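Dioxygenase (Pseudomonas brassicacearum, PDB 5V2D) probably cleaves the central double bond of lignin-derived stilbenes with molecular oxygen at a non-haem iron centre. Local coordinates at residues Glu217-Pro220 and Asp221-Leu225; Ala242-Glu245 and Arg246-Val249; Asn285-Ala288 and Gln289-Arg292. All blocks are in the same frame, centred on the assembly; numbering follows the deposited sequence.

Contact 1 of 3, residues Glu217-Pro220 and Asp221-Leu225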
ATOM      1  N   GLU A 217      11.338 -16.437  -0.215  1.00 30.04           N
ATOM      2  CA  GLU A 217      12.166 -15.892   0.812  1.00 32.55           C
ATOM      3  C   GLU A 217      13.552 -15.647   0.266  1.00 32.21           C
ATOM      4  O   GLU A 217      14.221 -16.599  -0.189  1.00 32.77           O
ATOM      5  CB  GLU A 217      12.170 -16.800   2.025  1.00 33.26           C
ATOM      6  CG  GLU A 217      12.962 -16.171   3.186  1.00 34.66           C
ATOM      7  CD  GLU A 217      12.487 -16.612   4.586  1.00 33.61           C
ATOM      8  OE1 GLU A 217      13.267 -16.233   5.480  1.00 35.00           O
ATOM      9  OE2 GLU A 217      11.384 -17.227   4.805  1.00 32.83           O
ATOM     10  N   LEU A 218      13.998 -14.376   0.320  1.00 31.70           N
ATOM     11  CA  LEU A 218      15.267 -13.926  -0.185  1.00 31.33           C
ATOM     12  C   LEU A 218      16.196 -13.379   0.885  1.00 33.59           C
ATOM     13  O   LEU A 218      15.755 -12.730   1.847  1.00 30.49           O
ATOM     14  CB  LEU A 218      15.133 -12.910  -1.320  1.00 33.15           C
ATOM     15  CG  LEU A 218      14.324 -13.398  -2.555  1.00 34.79           C
ATOM     16  CD1 LEU A 218      13.039 -12.629  -2.711  1.00 35.45           C
ATOM     17  CD2 LEU A 218      15.119 -13.352  -3.822  1.00 36.60           C
ATOM     18  N   SER A 219      17.498 -13.664   0.729  1.00 33.25           N
ATOM     19  CA  SER A 219      18.488 -13.189   1.623  1.00 32.92           C
ATOM     20  C   SER A 219      18.700 -11.743   1.384  1.00 34.31           C
ATOM     21  O   SER A 219      18.306 -11.197   0.331  1.00 32.39           O
ATOM     22  CB  SER A 219      19.826 -13.997   1.406  1.00 36.14           C
ATOM     23  OG  SER A 219      20.529 -13.460   0.306  1.00 35.86           O
ATOM     24  N   PRO A 220      19.311 -11.049   2.355  1.00 37.93           N
ATOM     25  CA  PRO A 220      19.561  -9.591   2.140  1.00 37.13           C
ATOM     26  C   PRO A 220      20.452  -9.255   0.954  1.00 37.15           C
ATOM     27  O   PRO A 220      20.402  -8.131   0.435  1.00 37.42           O
ATOM     28  CB  PRO A 220      20.198  -9.131   3.466  1.00 40.58           C
ATOM     29  CG  PRO A 220      20.554 -10.353   4.191  1.00 39.55           C
ATOM     30  CD  PRO A 220      19.811 -11.519   3.672  1.00 37.49           C
ATOM     31  N   ASP A 221      21.260 -10.203   0.532  0.50 37.44           N
ATOM     32  CA  ASP A 221      22.104 -10.066  -0.659  0.50 39.49           C
ATOM     33  C   ASP A 221      21.475 -10.672  -1.896  0.50 38.71           C
ATOM     34  O   ASP A 221      22.141 -10.823  -2.906  0.50 36.87           O
ATOM     35  CB  ASP A 221      23.513 -10.618  -0.286  0.50 41.54           C
ATOM     36  CG  ASP A 221      24.081  -9.791   0.917  0.50 43.79           C
ATOM     37  OD1 ASP A 221      24.090  -8.573   0.721  0.50 44.51           O
ATOM     38  OD2 ASP A 221      24.268 -10.245   2.086  0.50 45.32           O
ATOM     39  N   GLY A 222      20.176 -10.990  -1.857  1.00 37.56           N
ATOM     40  CA  GLY A 222      19.442 -11.301  -3.085  1.00 35.10           C
ATOM     41  C   GLY A 222      19.346 -12.736  -3.499  1.00 34.00           C
ATOM     42  O   GLY A 222      18.824 -13.077  -4.561  1.00 34.83           O
ATOM     43  N   LYS A 223      19.722 -13.613  -2.624  1.00 34.35           N
ATOM     44  CA  LYS A 223      19.732 -15.018  -2.959  1.00 38.77           C
ATOM     45  C   LYS A 223      18.390 -15.628  -2.611  1.00 33.12           C
ATOM     46  O   LYS A 223      17.874 -15.415  -1.501  1.00 33.36           O
ATOM     47  CB  LYS A 223      20.948 -15.679  -2.269  1.00 43.25           C
ATOM     48  CG  LYS A 223      20.764 -17.120  -1.951  1.00 51.66           C
ATOM     49  CD  LYS A 223      20.782 -18.025  -3.154  1.00 63.09           C
ATOM     50  CE  LYS A 223      21.375 -19.363  -2.584  1.00 69.64           C
ATOM     51  NZ  LYS A 223      21.228 -20.529  -3.465  1.00 74.77           N
ATOM     52  N   LEU A 224      17.801 -16.397  -3.530  1.00 32.74           N
ATOM     53  CA  LEU A 224      16.539 -17.086  -3.247  1.00 33.52           C
ATOM     54  C   LEU A 224      16.774 -18.253  -2.333  1.00 38.35           C
ATOM     55  O   LEU A 224      17.449 -19.190  -2.727  1.00 35.83           O
ATOM     56  CB  LEU A 224      15.810 -17.495  -4.479  1.00 32.86           C
ATOM     57  CG  LEU A 224      14.447 -18.117  -4.338  1.00 33.98           C
ATOM     58  CD1 LEU A 224      13.459 -17.185  -3.654  1.00 32.84           C
ATOM     59  CD2 LEU A 224      13.896 -18.500  -5.709  1.00 36.78           C
ATOM     60  N   LEU A 225      16.247 -18.191  -1.095  1.00 36.03           N
ATOM     61  CA  LEU A 225      16.478 -19.243  -0.116  1.00 36.42           C
ATOM     62  C   LEU A 225      15.439 -20.314  -0.116  1.00 38.13           C
ATOM     63  O   LEU A 225      15.750 -21.459   0.232  1.00 34.36           O
ATOM     64  CB  LEU A 225      16.562 -18.665   1.270  1.00 37.84           C
ATOM     65  CG  LEU A 225      17.620 -17.564   1.475  1.00 39.01           C
ATOM     66  CD1 LEU A 225      17.456 -16.873   2.813  1.00 39.24           C
ATOM     67  CD2 LEU A 225      19.025 -18.154   1.391  1.00 41.26           C
TER
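The side chain of Leu218 lies obliquely over that of Leu224, CG of Leu218 resting 4.0 Å from CD1 of Leu224. The two residues form a non-hydrogen-bonded antiparallel pair, and beyond the segments Leu218 also packs on Phe176. On the strand beyond the turn, Leu225 sets its CD1 against CB of Ser219 at 4.0 Å. The hydroxyl of Ser219 does much of the polar work. Swung between its own backbone N and carbonyl carbon (chi1 82°), it is turned in toward the backbone N-H groups of the turn, where Ser219 OG accepts the N-H of Lys223 at 3.0 Å. A weak bond joins Asp221 N to Ser219 OG at 3.3 Å. The backbone closes the same corner: Ser219 N gives a nearly straight bond (166°) to Lys223 O, 2.9 Å away, and Ser219 O receives Gly222 N from above its carbonyl plane. On the other side of the Leu218-Leu224 pair, Leu225 N bonds to Glu217 O at 2.7 Å. Gly222 takes a positive phi of 93°, at which a side chain would press on the preceding carbonyl oxygen. A type I turn followed by such a glycine is the classic type I plus G1-bulge hairpin, here joining the last two strands of a beta-propeller blade.

Contact 2 of 3, residues Ala242-Glu245 and Arg246-Val249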
ATOM      1  N   ALA A 242       0.861 -12.064   5.632  1.00 25.79           N
ATOM      2  CA  ALA A 242       1.429 -12.022   6.971  1.00 28.45           C
ATOM      3  C   ALA A 242       2.523 -13.073   7.035  1.00 28.62           C
ATOM      4  O   ALA A 242       2.371 -14.202   6.528  1.00 28.28           O
ATOM      5  CB  ALA A 242       0.370 -12.340   7.967  1.00 30.41           C
ATOM      6  N   ALA A 243       3.639 -12.680   7.602  1.00 28.66           N
ATOM      7  CA  ALA A 243       4.759 -13.594   7.794  1.00 33.75           C
ATOM      8  C   ALA A 243       5.131 -13.578   9.267  1.00 35.95           C
ATOM      9  O   ALA A 243       5.105 -12.520   9.918  1.00 40.18           O
ATOM     10  CB  ALA A 243       5.942 -13.221   6.906  1.00 37.03           C
ATOM     11  N   THR A 244       5.238 -14.755   9.846  1.00 32.48           N
ATOM     12  CA  THR A 244       5.582 -14.871  11.246  1.00 31.62           C
ATOM     13  C   THR A 244       6.909 -15.592  11.311  1.00 31.78           C
ATOM     14  O   THR A 244       7.518 -15.886  10.288  1.00 29.14           O
ATOM     15  CB  THR A 244       4.473 -15.557  12.088  1.00 30.86           C
ATOM     16  OG1 THR A 244       4.418 -16.945  11.812  1.00 30.72           O
ATOM     17  CG2 THR A 244       3.089 -14.985  11.791  1.00 30.87           C
ATOM     18  N   GLU A 245       7.344 -15.919  12.526  1.00 35.82           N
ATOM     19  CA  GLU A 245       8.631 -16.660  12.650  1.00 39.11           C
ATOM     20  C   GLU A 245       8.545 -17.980  11.958  1.00 35.03           C
ATOM     21  O   GLU A 245       9.459 -18.378  11.306  1.00 35.37           O
ATOM     22  CB  GLU A 245       8.979 -16.894  14.138  1.00 47.74           C
ATOM     23  CG  GLU A 245       9.404 -15.549  14.781  1.00 55.35           C
ATOM     24  CD  GLU A 245       9.401 -15.552  16.313  1.00 62.29           C
ATOM     25  OE1 GLU A 245       8.314 -15.802  16.994  1.00 55.42           O
ATOM     26  OE2 GLU A 245      10.526 -15.289  16.807  1.00 66.17           O
ATOM     27  N   ARG A 246       7.422 -18.672  12.069  1.00 34.89           N
ATOM     28  CA  ARG A 246       7.283 -20.000  11.517  1.00 35.92           C
ATOM     29  C   ARG A 246       6.254 -20.188  10.426  1.00 35.09           C
ATOM     30  O   ARG A 246       6.208 -21.274   9.847  1.00 31.30           O
ATOM     31  CB  ARG A 246       6.999 -20.991  12.670  1.00 40.22           C
ATOM     32  CG  ARG A 246       8.254 -21.230  13.556  1.00 43.73           C
ATOM     33  CD  ARG A 246       7.841 -21.691  14.932  1.00 46.87           C
ATOM     34  NE  ARG A 246       7.235 -20.606  15.733  1.00 52.86           N
ATOM     35  CZ  ARG A 246       7.868 -19.753  16.540  1.00 55.70           C
ATOM     36  NH1 ARG A 246       9.181 -19.781  16.699  1.00 67.16           N
ATOM     37  NH2 ARG A 246       7.167 -18.806  17.191  1.00 54.75           N
ATOM     38  N   TYR A 247       5.400 -19.188  10.154  1.00 31.39           N
ATOM     39  CA  TYR A 247       4.307 -19.379   9.200  1.00 30.93           C
ATOM     40  C   TYR A 247       4.171 -18.183   8.260  1.00 29.69           C
ATOM     41  O   TYR A 247       4.659 -17.089   8.530  1.00 29.21           O
ATOM     42  CB  TYR A 247       2.970 -19.570   9.904  1.00 32.68           C
ATOM     43  CG  TYR A 247       2.945 -20.844  10.669  1.00 34.81           C
ATOM     44  CD1 TYR A 247       2.703 -22.060  10.044  1.00 35.64           C
ATOM     45  CD2 TYR A 247       3.256 -20.841  12.026  1.00 34.88           C
ATOM     46  CE1 TYR A 247       2.784 -23.230  10.736  1.00 38.11           C
ATOM     47  CE2 TYR A 247       3.335 -22.034  12.753  1.00 40.80           C
ATOM     48  CZ  TYR A 247       3.067 -23.212  12.101  1.00 38.36           C
ATOM     49  OH  TYR A 247       3.113 -24.377  12.747  1.00 40.19           O
ATOM     50  N   VAL A 248       3.484 -18.428   7.155  1.00 31.43           N
ATOM     51  CA  VAL A 248       3.063 -17.408   6.206  1.00 30.75           C
ATOM     52  C   VAL A 248       1.551 -17.588   6.042  1.00 28.77           C
ATOM     53  O   VAL A 248       1.075 -18.697   6.003  1.00 29.31           O
ATOM     54  CB  VAL A 248       3.803 -17.660   4.904  1.00 34.45           C
ATOM     55  CG1 VAL A 248       3.284 -16.791   3.797  1.00 38.60           C
ATOM     56  CG2 VAL A 248       5.268 -17.355   5.118  1.00 37.49           C
ATOM     57  N   VAL A 249       0.798 -16.488   5.938  1.00 29.02           N
ATOM     58  CA  VAL A 249      -0.638 -16.499   5.745  1.00 29.14           C
ATOM     59  C   VAL A 249      -0.987 -15.635   4.531  1.00 30.57           C
ATOM     60  O   VAL A 249      -0.565 -14.462   4.455  1.00 26.53           O
ATOM     61  CB  VAL A 249      -1.366 -15.933   6.966  1.00 30.13           C
ATOM     62  CG1 VAL A 249      -2.878 -15.973   6.759  1.00 31.89           C
ATOM     63  CG2 VAL A 249      -0.961 -16.717   8.206  1.00 30.16           C
TER
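Thr244 OG1 has two polar partners: it accepts the N-H of Tyr247 at 3.0 Å, with a bent angle of 140°, and is hydrogen-bonded to Asp310 on strand 301-311. This is the tight end of a beta hairpin with Glu245 and Arg246 at its tip, the first hairpin of a four-stranded propeller blade. In the backbone, Thr244 N gives an almost straight bond to Tyr247 O at 2.7 Å. The return bond does not go to the Thr244 carbonyl, which is taken by Arg284. The hydroxyl stands in for it, brought over the turn because OG1 is placed between the threonine's N and carbonyl carbon (chi1 73°). There it also lies near the plane of the Tyr247 ring, at its edge.

At the tip, Glu245 and Arg246 run side by side in the same direction. CB of Glu245 sits over one face of the Arg246 guanidinium, offset toward its rim. Glu245 OE1 meets Arg246 NH2 at 3.2 Å in a salt bridge whose hydrogen bond is weak; the carboxylate and guanidinium planes are 54° apart. The stronger tie of this arginine runs from NE to Asp310, so one carboxylate steadies both the tip and Thr244 and joins the hairpin to the next blade.

Away from the tip the ladder becomes regular. Ala243 and Val248 form a non-hydrogen-bonded pair. Ala242 and Val249 are a hydrogen-bonded pair, their backbones joined in both directions. On the face carrying these two residues, CB of Ala242 touches CB of Val249 at 4.1 Å.

Contact 3 of 3, residues Asn285-Ala288 and Gln289-Arg292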
ATOM      1  N   ASN A 285       9.089 -22.629   6.115  1.00 37.86           N
ATOM      2  CA  ASN A 285      10.102 -23.484   5.481  1.00 41.76           C
ATOM      3  C   ASN A 285       9.475 -24.773   4.937  1.00 41.43           C
ATOM      4  O   ASN A 285      10.185 -25.763   4.713  1.00 45.29           O
ATOM      5  CB  ASN A 285      11.210 -23.813   6.537  1.00 43.93           C
ATOM      6  CG  ASN A 285      10.692 -24.665   7.707  1.00 44.88           C
ATOM      7  OD1 ASN A 285       9.469 -24.863   7.923  1.00 38.73           O
ATOM      8  ND2 ASN A 285      11.641 -25.208   8.439  1.00 54.51           N
ATOM      9  N   GLY A 286       8.198 -24.718   4.644  1.00 39.81           N
ATOM     10  CA  GLY A 286       7.429 -25.902   4.285  1.00 38.61           C
ATOM     11  C   GLY A 286       7.304 -26.110   2.782  1.00 40.63           C
ATOM     12  O   GLY A 286       8.084 -25.559   1.958  1.00 37.00           O
ATOM     13  N   ARG A 287       6.316 -26.941   2.445  1.00 39.26           N
ATOM     14  CA  ARG A 287       6.065 -27.370   1.066  1.00 42.54           C
ATOM     15  C   ARG A 287       4.554 -27.292   0.830  1.00 39.82           C
ATOM     16  O   ARG A 287       3.736 -27.134   1.789  1.00 36.63           O
ATOM     17  CB  ARG A 287       6.494 -28.854   0.883  1.00 45.63           C
ATOM     18  CG  ARG A 287       7.725 -29.254   1.618  1.00 54.27           C
ATOM     19  CD  ARG A 287       7.549 -30.604   2.303  1.00 62.98           C
ATOM     20  NE  ARG A 287       7.912 -31.574   1.322  1.00 67.03           N
ATOM     21  CZ  ARG A 287       8.022 -32.886   1.570  1.00 74.31           C
ATOM     22  NH1 ARG A 287       7.742 -33.355   2.793  1.00 73.35           N
ATOM     23  NH2 ARG A 287       8.429 -33.696   0.580  1.00 72.54           N
ATOM     24  N   ALA A 288       4.184 -27.440  -0.435  1.00 41.21           N
ATOM     25  CA  ALA A 288       2.784 -27.347  -0.847  1.00 41.05           C
ATOM     26  C   ALA A 288       1.838 -28.197  -0.058  1.00 42.51           C
ATOM     27  O   ALA A 288       0.746 -27.776   0.326  1.00 38.18           O
ATOM     28  CB  ALA A 288       2.636 -27.615  -2.324  1.00 44.45           C
ATOM     29  N   GLN A 289       2.252 -29.414   0.260  1.00 44.10           N
ATOM     30  CA  GLN A 289       1.350 -30.305   0.963  1.00 44.51           C
ATOM     31  C   GLN A 289       1.045 -29.865   2.416  1.00 42.24           C
ATOM     32  O   GLN A 289       0.125 -30.370   3.051  1.00 43.96           O
ATOM     33  CB  GLN A 289       1.922 -31.740   0.887  1.00 52.61           C
ATOM     34  CG  GLN A 289       3.120 -31.961   1.782  1.00 57.26           C
ATOM     35  CD  GLN A 289       4.140 -33.016   1.284  1.00 68.70           C
ATOM     36  OE1 GLN A 289       4.318 -34.090   1.915  1.00 69.57           O
ATOM     37  NE2 GLN A 289       4.716 -32.756   0.115  1.00 67.97           N
ATOM     38  N   ASP A 290       1.817 -28.939   2.970  1.00 39.10           N
ATOM     39  CA  ASP A 290       1.618 -28.477   4.334  1.00 39.48           C
ATOM     40  C   ASP A 290       0.573 -27.342   4.415  1.00 39.87           C
ATOM     41  O   ASP A 290       0.196 -26.936   5.535  1.00 35.00           O
ATOM     42  CB  ASP A 290       2.935 -27.953   4.905  1.00 42.25           C
ATOM     43  CG  ASP A 290       4.121 -29.010   4.867  1.00 46.95           C
ATOM     44  OD1 ASP A 290       3.834 -30.157   5.167  1.00 50.86           O
ATOM     45  OD2 ASP A 290       5.324 -28.741   4.498  1.00 47.09           O
ATOM     46  N   VAL A 291       0.097 -26.841   3.270  1.00 34.82           N
ATOM     47  CA  VAL A 291      -0.817 -25.729   3.300  1.00 37.33           C
ATOM     48  C   VAL A 291      -2.101 -26.112   3.984  1.00 36.98           C
ATOM     49  O   VAL A 291      -2.604 -27.159   3.711  1.00 39.70           O
ATOM     50  CB  VAL A 291      -1.155 -25.230   1.881  1.00 37.02           C
ATOM     51  CG1 VAL A 291      -2.283 -24.179   1.933  1.00 35.65           C
ATOM     52  CG2 VAL A 291       0.081 -24.654   1.236  1.00 35.75           C
ATOM     53  N   ARG A 292      -2.620 -25.285   4.877  1.00 35.13           N
ATOM     54  CA  ARG A 292      -3.952 -25.486   5.461  0.50 35.76           C
ATOM     55  C   ARG A 292      -4.834 -24.306   5.144  1.00 36.00           C
ATOM     56  O   ARG A 292      -4.366 -23.146   5.196  1.00 36.60           O
ATOM     57  CB  ARG A 292      -3.873 -25.585   6.974  0.50 36.79           C
ATOM     58  CG  ARG A 292      -3.343 -26.955   7.455  0.50 38.26           C
ATOM     59  CD  ARG A 292      -4.505 -27.980   7.464  0.50 38.44           C
ATOM     60  NE  ARG A 292      -5.450 -27.457   8.440  0.50 37.47           N
ATOM     61  CZ  ARG A 292      -5.222 -27.495   9.742  0.50 35.71           C
ATOM     62  NH1 ARG A 292      -4.103 -28.061  10.257  0.50 34.30           N
ATOM     63  NH2 ARG A 292      -6.112 -26.929  10.511  0.50 35.42           N
TER
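Asp290 OD2 takes the backbone N-H of Arg287 at 2.9 Å, reached on the anti side of the carboxylate and 28° out of its plane. The favour is returned by the main chain, for Asp290 N bonds to Arg287 O, also at 2.9 Å, and the same three-residue step is repeated when Val291 N meets Ala288 O at 3.2 Å. Successive i to i+3 bonds of this sort mark a short 3-10 turn, and in both the donor stands above the carbonyl plane. With CG opposite its carbonyl carbon and beside its N (chi1 -56°), Asp290 folds back over the start of the turn. Asp290 OD2 also comes to 3.5 Å from CA of Gly286, so a side chain on that glycine would be tight against the carboxylate. An alanine in place of Asp290 is likely to leave the N-H of Arg287 without its mate and the entry to the turn freer to shift.

Outside these bonds the flat groups of Arg287 and Gln289 stack. Their side chains run together in the same direction, with NE2 of Gln289 over the centre of the Arg287 guanidinium, 3.6 Å from CZ, and the two planes only 25° apart. Further along, CG2 of Val291 packs on Ala288 O.

The turn is the surface connection between strands 276-283 and 292-298. Val291 leans on Ala280 and Val282 of the first of these, while Phe230 of strand 224-231 in the preceding blade meets Ala288 and Val291, and His226 of that strand bonds to Gly286 O.

Overall arrangement
All three contacts are short chain reversals in two consecutive blades of the beta propeller characteristic of carotenoid-cleavage-type dioxygenases. Contact 1 turns the outer hairpin of one blade; contacts 2 and 3 make the first and the last strand connections of the next, with centres about 12 Å apart. The centre of contact 1 is about 17 Å from that of contact 2 and about 20 Å from that of contact 3. None touches another directly, but Arg284 bridges Glu217 of contact 1 to Thr244 O of contact 2 just before contact 3 begins. The iron, held by His188, His239, His304 and His495, is about 13 Å from the side chain of Ala242 in contact 2.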